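Quinone reductase (Klebsiella pneumoniae subsp. pneumoniae, PDB 4GI5) binds flavin-adenine dinucleotide and, judging by its family, probably reduces quinones with electrons taken from NAD(P)H. Local coordinates at residues L26-H31 with D114-Q119; Q57-Y62 with Q107-W112. All blocks are in the same frame, centred on the assembly; numbering follows the deposited sequence.

Contact 1 (L26-H31 with D114-Q119); sequences LLIYAH and DTVIFQ. With FAD (flavin-adenine dinucleotide), chain H.
Leu27 and Ile117 meet across two neighbouring parallel strands, 24-29 and 115-121, inside the five-stranded parallel sheet of this flavodoxin-like fold. CD1 of Leu27 leans over to CG2 of Ile117 at 3.7 Å and also reaches CB of Gln119; with CG of Leu27 anti to the backbone N (chi1 175°), the end of the side chain comes nearer the other strand. On the same face Tyr29 and Gln119 run side by side. The amide CD of Gln119 sits at the edge of the ring, 3.8 Å from Tyr29 CD1, with the two planes 70° apart; NE2 donates to the carbonyl of Asn38 on helix 37-51, while OE1 is buried without a hydrogen-bonding partner. On the reverse face Ile28 lies alongside Phe118, with Ile28 CB 3.9 Å from Phe118 CD2, and CG1 of Ile28 adds a looser touch on Val116; helices 101-112 and 129-138 cover this side. Five backbone hydrogen bonds zip the strands together in register, the last running from Ala30 N to Gln119 O. Just beyond the strand end, where flavodoxin-like proteins commonly hold their cofactor, His31 donates from NE2 to phosphate oxygen O2P of FAD at 2.8 Å, the oxygen lying in the plane of the imidazole.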
ATOM      1  N   LEU B  26      18.395  -9.544   7.397  1.00 16.60           N
ATOM      2  CA  LEU B  26      18.364  -8.181   6.861  1.00 16.69           C
ATOM      3  C   LEU B  26      17.083  -7.516   7.436  1.00 18.83           C
ATOM      4  O   LEU B  26      15.993  -8.078   7.310  1.00 17.01           O
ATOM      5  CB  LEU B  26      18.282  -8.182   5.368  1.00 14.84           C
ATOM      6  CG  LEU B  26      18.019  -6.873   4.663  1.00 16.03           C
ATOM      7  CD1 LEU B  26      18.999  -5.739   4.979  1.00 18.72           C
ATOM      8  CD2 LEU B  26      17.859  -7.073   3.164  1.00 18.90           C
ATOM      9  N   LEU B  27      17.230  -6.397   8.044  1.00 16.37           N
ATOM     10  CA  LEU B  27      16.090  -5.613   8.616  1.00 17.52           C
ATOM     11  C   LEU B  27      15.899  -4.363   7.786  1.00 18.81           C
ATOM     12  O   LEU B  27      16.804  -3.517   7.653  1.00 17.57           O
ATOM     13  CB  LEU B  27      16.319  -5.218  10.087  1.00 18.05           C
ATOM     14  CG  LEU B  27      15.237  -4.290  10.717  1.00 18.47           C
ATOM     15  CD1 LEU B  27      13.961  -5.021  10.908  1.00 20.05           C
ATOM     16  CD2 LEU B  27      15.697  -3.813  12.079  1.00 21.11           C
ATOM     17  N   ILE B  28      14.749  -4.279   7.115  1.00 15.42           N
ATOM     18  CA  ILE B  28      14.338  -3.060   6.380  1.00 15.13           C
ATOM     19  C   ILE B  28      13.467  -2.299   7.335  1.00 16.52           C
ATOM     20  O   ILE B  28      12.397  -2.816   7.762  1.00 15.73           O
ATOM     21  CB  ILE B  28      13.601  -3.393   5.052  1.00 14.50           C
ATOM     22  CG1 ILE B  28      14.304  -4.407   4.143  1.00 18.72           C
ATOM     23  CG2 ILE B  28      13.391  -2.086   4.318  1.00 17.55           C
ATOM     24  CD1 ILE B  28      15.685  -3.959   3.752  1.00 19.85           C
ATOM     25  N   TYR B  29      13.800  -1.056   7.666  1.00 16.32           N
ATOM     26  CA  TYR B  29      13.199  -0.307   8.790  1.00 15.03           C
ATOM     27  C   TYR B  29      12.799   1.080   8.311  1.00 14.23           C
ATOM     28  O   TYR B  29      13.582   1.797   7.716  1.00 15.36           O
ATOM     29  CB  TYR B  29      14.207  -0.194   9.949  1.00 15.84           C
ATOM     30  CG  TYR B  29      13.904   0.825  11.004  1.00 15.62           C
ATOM     31  CD1 TYR B  29      12.957   0.572  12.025  1.00 17.21           C
ATOM     32  CD2 TYR B  29      14.522   2.056  11.014  1.00 16.15           C
ATOM     33  CE1 TYR B  29      12.704   1.543  12.988  1.00 17.29           C
ATOM     34  CE2 TYR B  29      14.249   3.012  11.985  1.00 17.08           C
ATOM     35  CZ  TYR B  29      13.342   2.699  12.995  1.00 18.60           C
ATOM     36  OH  TYR B  29      13.091   3.694  13.921  1.00 21.85           O
ATOM     37  N   ALA B  30      11.541   1.446   8.514  1.00 12.39           N
ATOM     38  CA  ALA B  30      10.969   2.716   8.113  1.00 13.99           C
ATOM     39  C   ALA B  30      10.330   3.485   9.238  1.00 14.95           C
ATOM     40  O   ALA B  30       9.184   3.296   9.554  1.00 16.55           O
ATOM     41  CB  ALA B  30       9.930   2.473   6.991  1.00 14.91           C
ATOM     42  N   HIS B  31      11.109   4.374   9.909  1.00 14.51           N
ATOM     43  CA  HIS B  31      10.512   5.313  10.847  1.00 14.32           C
ATOM     44  C   HIS B  31      11.438   6.502  10.889  1.00 15.27           C
ATOM     45  O   HIS B  31      12.637   6.290  10.963  1.00 15.65           O
ATOM     46  CB  HIS B  31      10.352   4.722  12.260  1.00 14.93           C
ATOM     47  CG  HIS B  31       9.408   5.521  13.084  1.00 14.99           C
ATOM     48  ND1 HIS B  31       9.686   6.804  13.531  1.00 15.58           N
ATOM     49  CD2 HIS B  31       8.120   5.270  13.470  1.00 14.38           C
ATOM     50  CE1 HIS B  31       8.680   7.257  14.227  1.00 15.57           C
ATOM     51  NE2 HIS B  31       7.701   6.368  14.171  1.00 15.89           N
ATOM     52  N   ASP B 114      19.430 -14.620   4.582  1.00 18.91           N
ATOM     53  CA  ASP B 114      18.582 -15.798   4.671  1.00 22.79           C
ATOM     54  C   ASP B 114      17.160 -15.403   5.116  1.00 20.13           C
ATOM     55  O   ASP B 114      16.220 -16.133   4.863  1.00 19.63           O
ATOM     56  CB  ASP B 114      19.063 -16.729   5.896  1.00 26.62           C
ATOM     57  CG  ASP B 114      20.434 -17.264   5.703  1.00 38.80           C
ATOM     58  OD1 ASP B 114      20.630 -17.792   4.571  1.00 37.08           O
ATOM     59  OD2 ASP B 114      21.314 -17.100   6.599  1.00 32.88           O
ATOM     60  N   THR B 115      17.052 -14.326   5.907  1.00 19.99           N
ATOM     61  CA  THR B 115      15.803 -13.911   6.500  1.00 20.22           C
ATOM     62  C   THR B 115      15.721 -12.397   6.406  1.00 18.35           C
ATOM     63  O   THR B 115      16.707 -11.669   6.655  1.00 17.53           O
ATOM     64  CB  THR B 115      15.780 -14.286   8.015  1.00 25.88           C
ATOM     65  OG1 THR B 115      15.801 -15.735   8.149  1.00 26.56           O
ATOM     66  CG2 THR B 115      14.501 -13.858   8.655  1.00 24.96           C
ATOM     67  N   VAL B 116      14.588 -11.904   5.986  1.00 15.73           N
ATOM     68  CA  VAL B 116      14.391 -10.494   5.755  1.00 15.50           C
ATOM     69  C   VAL B 116      13.184 -10.031   6.548  1.00 17.38           C
ATOM     70  O   VAL B 116      12.077 -10.612   6.424  1.00 16.83           O
ATOM     71  CB  VAL B 116      14.143 -10.191   4.281  1.00 16.56           C
ATOM     72  CG1 VAL B 116      14.035  -8.685   4.005  1.00 19.03           C
ATOM     73  CG2 VAL B 116      15.307 -10.690   3.438  1.00 17.12           C
ATOM     74  N   ILE B 117      13.368  -9.023   7.387  1.00 15.24           N
ATOM     75  CA  ILE B 117      12.331  -8.539   8.241  1.00 16.23           C
ATOM     76  C   ILE B 117      12.014  -7.091   7.845  1.00 15.16           C
ATOM     77  O   ILE B 117      12.926  -6.308   7.601  1.00 15.60           O
ATOM     78  CB  ILE B 117      12.717  -8.553   9.737  1.00 16.96           C
ATOM     79  CG1 ILE B 117      12.998  -9.975  10.162  1.00 19.01           C
ATOM     80  CG2 ILE B 117      11.621  -7.919  10.599  1.00 18.37           C
ATOM     81  CD1 ILE B 117      13.607 -10.124  11.543  1.00 20.95           C
ATOM     82  N   PHE B 118      10.731  -6.784   7.640  1.00 15.29           N
ATOM     83  CA  PHE B 118      10.273  -5.432   7.311  1.00 14.91           C
ATOM     84  C   PHE B 118       9.572  -4.883   8.540  1.00 16.34           C
ATOM     85  O   PHE B 118       8.534  -5.419   8.978  1.00 16.61           O
ATOM     86  CB  PHE B 118       9.277  -5.428   6.130  1.00 15.07           C
ATOM     87  CG  PHE B 118       9.870  -5.953   4.849  1.00 16.81           C
ATOM     88  CD1 PHE B 118      10.072  -7.301   4.625  1.00 18.74           C
ATOM     89  CD2 PHE B 118      10.265  -5.047   3.893  1.00 22.10           C
ATOM     90  CE1 PHE B 118      10.629  -7.737   3.404  1.00 18.39           C
ATOM     91  CE2 PHE B 118      10.762  -5.504   2.683  1.00 19.95           C
ATOM     92  CZ  PHE B 118      10.973  -6.779   2.483  1.00 17.59           C
ATOM     93  N   GLN B 119      10.075  -3.758   9.074  1.00 14.24           N
ATOM     94  CA  GLN B 119       9.537  -3.189  10.253  1.00 13.79           C
ATOM     95  C   GLN B 119       9.071  -1.754   9.992  1.00 16.17           C
ATOM     96  O   GLN B 119       9.819  -0.945   9.469  1.00 14.67           O
ATOM     97  CB  GLN B 119      10.570  -3.108  11.388  1.00 14.55           C
ATOM     98  CG  GLN B 119      10.017  -2.602  12.640  1.00 16.61           C
ATOM     99  CD  GLN B 119      11.035  -2.262  13.668  1.00 19.66           C
ATOM    100  OE1 GLN B 119      12.126  -2.812  13.682  1.00 19.76           O
ATOM    101  NE2 GLN B 119      10.643  -1.355  14.560  1.00 20.61           N
TER
HETATM  102  PA  FAD H 301       5.633   6.726  18.830  1.00 16.39           P
HETATM  103  O1A FAD H 301       7.075   6.984  18.679  1.00 17.84           O
HETATM  104  O2A FAD H 301       4.578   7.707  18.620  1.00 16.72           O
HETATM  105  O5B FAD H 301       5.345   6.147  20.334  1.00 15.27           O
HETATM  106  C5B FAD H 301       4.117   5.536  20.780  1.00 15.90           C
HETATM  107  C4B FAD H 301       4.153   5.425  22.269  1.00 15.78           C
HETATM  108  O4B FAD H 301       5.076   4.416  22.610  1.00 17.51           O
HETATM  109  C3B FAD H 301       4.491   6.723  22.960  1.00 21.19           C
HETATM  110  O3B FAD H 301       3.523   6.860  23.990  1.00 22.56           O
HETATM  111  C2B FAD H 301       5.841   6.368  23.513  1.00 21.19           C
HETATM  112  O2B FAD H 301       6.216   7.152  24.676  1.00 23.06           O
HETATM  113  C1B FAD H 301       5.838   4.904  23.793  1.00 19.70           C
HETATM  114  N9A FAD H 301       7.227   4.369  23.826  1.00 20.39           N
HETATM  115  C8A FAD H 301       8.376   4.658  23.009  1.00 18.31           C
HETATM  116  N7A FAD H 301       9.441   3.990  23.390  1.00 26.92           N
HETATM  117  C5A FAD H 301       8.974   3.390  24.522  1.00 20.92           C
HETATM  118  C6A FAD H 301       9.578   2.582  25.582  1.00 28.41           C
HETATM  119  N6A FAD H 301      10.816   2.296  25.345  1.00 22.41           N
HETATM  120  N1A FAD H 301       8.840   2.090  26.637  1.00 28.60           N
HETATM  121  C2A FAD H 301       7.545   2.377  26.723  1.00 28.44           C
HETATM  122  N3A FAD H 301       6.927   3.178  25.773  1.00 22.23           N
HETATM  123  C4A FAD H 301       7.623   3.589  24.774  1.00 22.29           C
HETATM  124  N1  FAD H 301      -2.955   3.190  12.860  1.00 13.50           N
HETATM  125  C2  FAD H 301      -3.737   2.202  12.378  1.00 14.89           C
HETATM  126  O2  FAD H 301      -4.200   1.258  13.152  1.00 14.76           O
HETATM  127  N3  FAD H 301      -4.088   2.148  11.044  1.00 12.62           N
HETATM  128  C4  FAD H 301      -3.773   3.137  10.186  1.00 12.93           C
HETATM  129  O4  FAD H 301      -4.016   3.043   8.976  1.00 13.54           O
HETATM  130  C4X FAD H 301      -2.966   4.215  10.693  1.00 13.08           C
HETATM  131  N5  FAD H 301      -2.556   5.208   9.850  1.00 14.11           N
HETATM  132  C5X FAD H 301      -1.663   6.206  10.324  1.00 13.75           C
HETATM  133  C6  FAD H 301      -1.188   7.112   9.502  1.00 13.19           C
HETATM  134  C7  FAD H 301      -0.223   8.032   9.908  1.00 15.20           C
HETATM  135  C7M FAD H 301       0.314   9.039   8.958  1.00 17.91           C
HETATM  136  C8  FAD H 301       0.180   8.052  11.264  1.00 12.97           C
HETATM  137  C8M FAD H 301       1.164   9.090  11.730  1.00 15.35           C
HETATM  138  C9  FAD H 301      -0.316   7.140  12.142  1.00 13.42           C
HETATM  139  C9A FAD H 301      -1.242   6.159  11.685  1.00 12.52           C
HETATM  140  N10 FAD H 301      -1.665   5.130  12.498  1.00 12.94           N
HETATM  141  C10 FAD H 301      -2.515   4.134  12.037  1.00 11.98           C
HETATM  142  C1' FAD H 301      -1.200   4.997  13.886  1.00 13.10           C
HETATM  143  C2' FAD H 301       0.199   4.385  13.787  1.00 12.75           C
HETATM  144  O2' FAD H 301       0.268   3.031  13.332  1.00 13.05           O
HETATM  145  C3' FAD H 301       0.927   4.455  15.169  1.00 14.10           C
HETATM  146  O3' FAD H 301       1.054   5.880  15.409  1.00 14.79           O
HETATM  147  C4' FAD H 301       2.337   3.851  15.168  1.00 13.68           C
HETATM  148  O4' FAD H 301       2.233   2.465  15.090  1.00 15.06           O
HETATM  149  C5' FAD H 301       3.041   4.149  16.519  1.00 13.79           C
HETATM  150  O5' FAD H 301       4.366   3.737  16.418  1.00 14.16           O
HETATM  151  P   FAD H 301       5.519   4.903  16.533  1.00 15.10           P
HETATM  152  O1P FAD H 301       6.825   4.211  16.473  1.00 14.42           O
HETATM  153  O2P FAD H 301       5.324   6.015  15.605  1.00 14.25           O
HETATM  154  O3P FAD H 301       5.184   5.356  18.048  1.00 15.18           O

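Contact 2 (Q57-Y62 with Q107-W112)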
ATOM      1  N   GLN B  57      22.274  -7.114   8.982  1.00 20.83           N
ATOM      2  CA  GLN B  57      22.428  -5.872   8.281  1.00 21.51           C
ATOM      3  C   GLN B  57      21.071  -5.095   8.336  1.00 23.33           C
ATOM      4  O   GLN B  57      20.025  -5.717   8.453  1.00 19.21           O
ATOM      5  CB  GLN B  57      22.809  -6.094   6.829  1.00 24.91           C
ATOM      6  CG  GLN B  57      24.258  -6.572   6.570  1.00 28.84           C
ATOM      7  CD  GLN B  57      24.589  -6.422   5.092  1.00 30.69           C
ATOM      8  OE1 GLN B  57      24.546  -7.352   4.337  1.00 38.00           O
ATOM      9  NE2 GLN B  57      24.785  -5.207   4.677  1.00 29.08           N
ATOM     10  N   VAL B  58      21.161  -3.792   8.285  1.00 20.80           N
ATOM     11  CA  VAL B  58      19.985  -2.894   8.489  1.00 20.68           C
ATOM     12  C   VAL B  58      19.920  -1.968   7.368  1.00 19.91           C
ATOM     13  O   VAL B  58      20.926  -1.394   6.943  1.00 22.41           O
ATOM     14  CB  VAL B  58      20.059  -2.116   9.793  1.00 22.34           C
ATOM     15  CG1 VAL B  58      18.766  -1.269   9.968  1.00 23.78           C
ATOM     16  CG2 VAL B  58      20.147  -3.104  10.920  1.00 25.23           C
ATOM     17  N   SER B  59      18.686  -1.750   6.838  1.00 16.05           N
ATOM     18  CA  SER B  59      18.486  -0.678   5.914  1.00 17.29           C
ATOM     19  C   SER B  59      17.509   0.279   6.598  1.00 21.24           C
ATOM     20  O   SER B  59      16.294   0.116   6.499  1.00 17.34           O
ATOM     21  CB  SER B  59      17.905  -1.189   4.579  1.00 19.36           C
ATOM     22  OG  SER B  59      18.875  -1.942   3.881  1.00 18.05           O
ATOM     23  N   ASP B  60      18.048   1.316   7.229  1.00 17.67           N
ATOM     24  CA  ASP B  60      17.285   2.297   7.916  1.00 19.27           C
ATOM     25  C   ASP B  60      16.998   3.370   6.906  1.00 17.96           C
ATOM     26  O   ASP B  60      17.842   4.255   6.536  1.00 15.62           O
ATOM     27  CB  ASP B  60      18.057   2.792   9.160  1.00 19.92           C
ATOM     28  CG  ASP B  60      17.333   3.893   9.891  1.00 19.99           C
ATOM     29  OD1 ASP B  60      16.432   4.668   9.376  1.00 17.37           O
ATOM     30  OD2 ASP B  60      17.709   4.079  11.105  1.00 19.31           O
ATOM     31  N   LEU B  61      15.809   3.284   6.292  1.00 14.47           N
ATOM     32  CA  LEU B  61      15.543   4.123   5.121  1.00 13.30           C
ATOM     33  C   LEU B  61      15.590   5.629   5.314  1.00 14.96           C
ATOM     34  O   LEU B  61      16.200   6.319   4.478  1.00 15.43           O
ATOM     35  CB  LEU B  61      14.180   3.735   4.505  1.00 13.79           C
ATOM     36  CG  LEU B  61      14.092   2.259   4.143  1.00 13.88           C
ATOM     37  CD1 LEU B  61      12.662   1.921   3.627  1.00 13.39           C
ATOM     38  CD2 LEU B  61      15.128   1.771   3.147  1.00 16.36           C
ATOM     39  N   TYR B  62      15.062   6.108   6.423  1.00 14.85           N
ATOM     40  CA  TYR B  62      15.130   7.526   6.726  1.00 15.66           C
ATOM     41  C   TYR B  62      16.644   7.948   6.972  1.00 17.01           C
ATOM     42  O   TYR B  62      17.039   9.021   6.448  1.00 17.42           O
ATOM     43  CB  TYR B  62      14.266   7.916   7.861  1.00 16.49           C
ATOM     44  CG  TYR B  62      12.822   8.130   7.465  1.00 14.39           C
ATOM     45  CD1 TYR B  62      12.393   9.350   6.916  1.00 14.83           C
ATOM     46  CD2 TYR B  62      11.867   7.134   7.648  1.00 13.29           C
ATOM     47  CE1 TYR B  62      11.015   9.552   6.611  1.00 14.77           C
ATOM     48  CE2 TYR B  62      10.555   7.300   7.315  1.00 14.38           C
ATOM     49  CZ  TYR B  62      10.133   8.506   6.861  1.00 15.14           C
ATOM     50  OH  TYR B  62       8.769   8.767   6.654  1.00 15.12           O
ATOM     51  N   GLN B 107      19.807  -4.754  -3.424  1.00 16.75           N
ATOM     52  CA  GLN B 107      19.665  -6.022  -4.040  1.00 16.62           C
ATOM     53  C   GLN B 107      20.738  -7.005  -3.507  1.00 17.10           C
ATOM     54  O   GLN B 107      20.444  -8.168  -3.195  1.00 17.18           O
ATOM     55  CB  GLN B 107      19.765  -5.924  -5.551  1.00 17.31           C
ATOM     56  CG  GLN B 107      18.635  -5.086  -6.136  1.00 17.55           C
ATOM     57  CD  GLN B 107      18.659  -4.934  -7.612  1.00 19.15           C
ATOM     58  OE1 GLN B 107      19.695  -5.116  -8.284  1.00 20.30           O
ATOM     59  NE2 GLN B 107      17.542  -4.466  -8.141  1.00 17.26           N
ATOM     60  N   GLU B 108      21.964  -6.487  -3.346  1.00 17.98           N
ATOM     61  CA  GLU B 108      23.049  -7.368  -2.770  1.00 20.82           C
ATOM     62  C   GLU B 108      22.740  -7.777  -1.336  1.00 19.64           C
ATOM     63  O   GLU B 108      22.983  -8.917  -0.977  1.00 21.23           O
ATOM     64  CB  GLU B 108      24.424  -6.601  -2.901  1.00 23.18           C
ATOM     65  CG  GLU B 108      24.839  -6.671  -4.360  1.00 31.32           C
ATOM     66  CD  GLU B 108      26.092  -5.869  -4.745  1.00 45.24           C
ATOM     67  OE1 GLU B 108      26.540  -5.022  -3.936  1.00 54.83           O
ATOM     68  OE2 GLU B 108      26.587  -6.054  -5.903  1.00 49.54           O
ATOM     69  N   LYS B 109      22.126  -6.873  -0.525  1.00 19.06           N
ATOM     70  CA  LYS B 109      21.720  -7.231   0.839  1.00 18.75           C
ATOM     71  C   LYS B 109      20.714  -8.358   0.843  1.00 18.09           C
ATOM     72  O   LYS B 109      20.774  -9.296   1.646  1.00 18.85           O
ATOM     73  CB  LYS B 109      21.194  -6.051   1.620  1.00 19.82           C
ATOM     74  CG  LYS B 109      22.229  -5.010   1.990  1.00 22.13           C
ATOM     75  CD  LYS B 109      21.493  -3.765   2.515  1.00 23.30           C
ATOM     76  CE  LYS B 109      22.416  -2.608   2.676  1.00 26.02           C
ATOM     77  NZ  LYS B 109      21.622  -1.455   3.310  1.00 22.36           N
ATOM     78  N   LEU B 110      19.726  -8.285  -0.067  1.00 17.44           N
ATOM     79  CA  LEU B 110      18.723  -9.290  -0.131  1.00 16.40           C
ATOM     80  C   LEU B 110      19.337 -10.639  -0.535  1.00 17.76           C
ATOM     81  O   LEU B 110      18.925 -11.657  -0.034  1.00 18.74           O
ATOM     82  CB  LEU B 110      17.677  -8.873  -1.198  1.00 17.72           C
ATOM     83  CG  LEU B 110      16.757  -7.770  -0.714  1.00 18.19           C
ATOM     84  CD1 LEU B 110      16.056  -7.157  -1.914  1.00 18.36           C
ATOM     85  CD2 LEU B 110      15.711  -8.308   0.220  1.00 18.63           C
ATOM     86  N   LEU B 111      20.209 -10.625  -1.521  1.00 17.83           N
ATOM     87  CA  LEU B 111      20.892 -11.894  -1.912  1.00 20.78           C
ATOM     88  C   LEU B 111      21.729 -12.497  -0.784  1.00 21.09           C
ATOM     89  O   LEU B 111      21.736 -13.723  -0.589  1.00 19.56           O
ATOM     90  CB  LEU B 111      21.718 -11.681  -3.170  1.00 21.42           C
ATOM     91  CG  LEU B 111      20.946 -11.329  -4.469  1.00 24.07           C
ATOM     92  CD1 LEU B 111      21.881 -11.038  -5.609  1.00 27.40           C
ATOM     93  CD2 LEU B 111      19.951 -12.399  -4.821  1.00 23.72           C
ATOM     94  N   TRP B 112      22.341 -11.641   0.033  1.00 20.41           N
ATOM     95  CA  TRP B 112      23.107 -12.081   1.203  1.00 20.52           C
ATOM     96  C   TRP B 112      22.283 -12.711   2.266  1.00 22.73           C
ATOM     97  O   TRP B 112      22.666 -13.684   2.933  1.00 20.03           O
ATOM     98  CB  TRP B 112      23.864 -10.823   1.705  1.00 22.80           C
ATOM     99  CG  TRP B 112      24.501 -10.956   3.074  1.00 23.23           C
ATOM    100  CD1 TRP B 112      25.809 -11.411   3.361  1.00 28.34           C
ATOM    101  CD2 TRP B 112      23.908 -10.624   4.330  1.00 22.48           C
ATOM    102  NE1 TRP B 112      26.021 -11.385   4.714  1.00 24.04           N
ATOM    103  CE2 TRP B 112      24.893 -10.921   5.355  1.00 26.89           C
ATOM    104  CE3 TRP B 112      22.694 -10.065   4.703  1.00 20.93           C
ATOM    105  CZ2 TRP B 112      24.637 -10.743   6.706  1.00 25.09           C
ATOM    106  CZ3 TRP B 112      22.409  -9.938   6.069  1.00 22.80           C
ATOM    107  CH2 TRP B 112      23.401 -10.216   7.069  1.00 26.11           C
TER
HETATM  108  O   HOH W   1      23.168  -1.150   5.662  1.00 43.35           O
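The ammonium NZ of Lys109 is gripped by three partners: it donates to Ser59 OG at 2.8 Å, to a water also at 2.8 Å, and forms a salt bridge with Glu106 one helical turn earlier. That water in turn donates a hydrogen bond to Val58 O at 2.6 Å, tying the lysine indirectly to the strand backbone. Ser59 OG is hydrogen-bonded to Glu106 as well, so hydroxyl, carboxylate and ammonium make a closed polar cluster; the carboxylate probably helps keep the lysine charged. The lysine reaches the strand through an almost fully extended chain, Lys109 CD passing 3.5 Å from Ser59 OG. In the flavodoxin-like fold this joins an outermost strand of the central parallel sheet, 55-60, to helix 101-112, which packs on one face of that sheet and runs roughly against the strand direction. Toward the start of the strand, Gln57 crosses Trp112. CG of Gln57 lies over the six-membered ring of Trp112, 4.0 Å from the centroid and 20° off the normal, a CH-pi contact. Gln57 OE1 hangs above the same face near the rim, 3.3 Å from Trp112 CE3, with amide and indole planes 78° apart. CG of Trp112 is anti to its backbone N (chi1 168°), which swings the indole out beneath the glutamine, and Lys24 adds a cation-pi contact to it. NE2 of Gln57 rests against the aliphatic part of Lys109, 3.7 Å from Lys109 CG.

Contacts 1 and 2 have centres about 8 Å apart and share the central sheet: strand 24-29 lies between 55-60 and 115-121. One edge of strand 24-29 carries contact 1, and through the other Leu27 N probably bonds Gln57 O at 2.9 Å and Leu27 O probably bonds Ser59 N at 2.7 Å. In the chain, contact 2 is nested within the loop closed by contact 1, and helix 101-112 leads directly into strand 115-121. FAD binds at the contact 1 end, through His31. Contact 2 stands back from it, the side chain of Val58 being about 11 Å from that of His31, although Tyr62 CD2 packs 3.3 Å from His31 C.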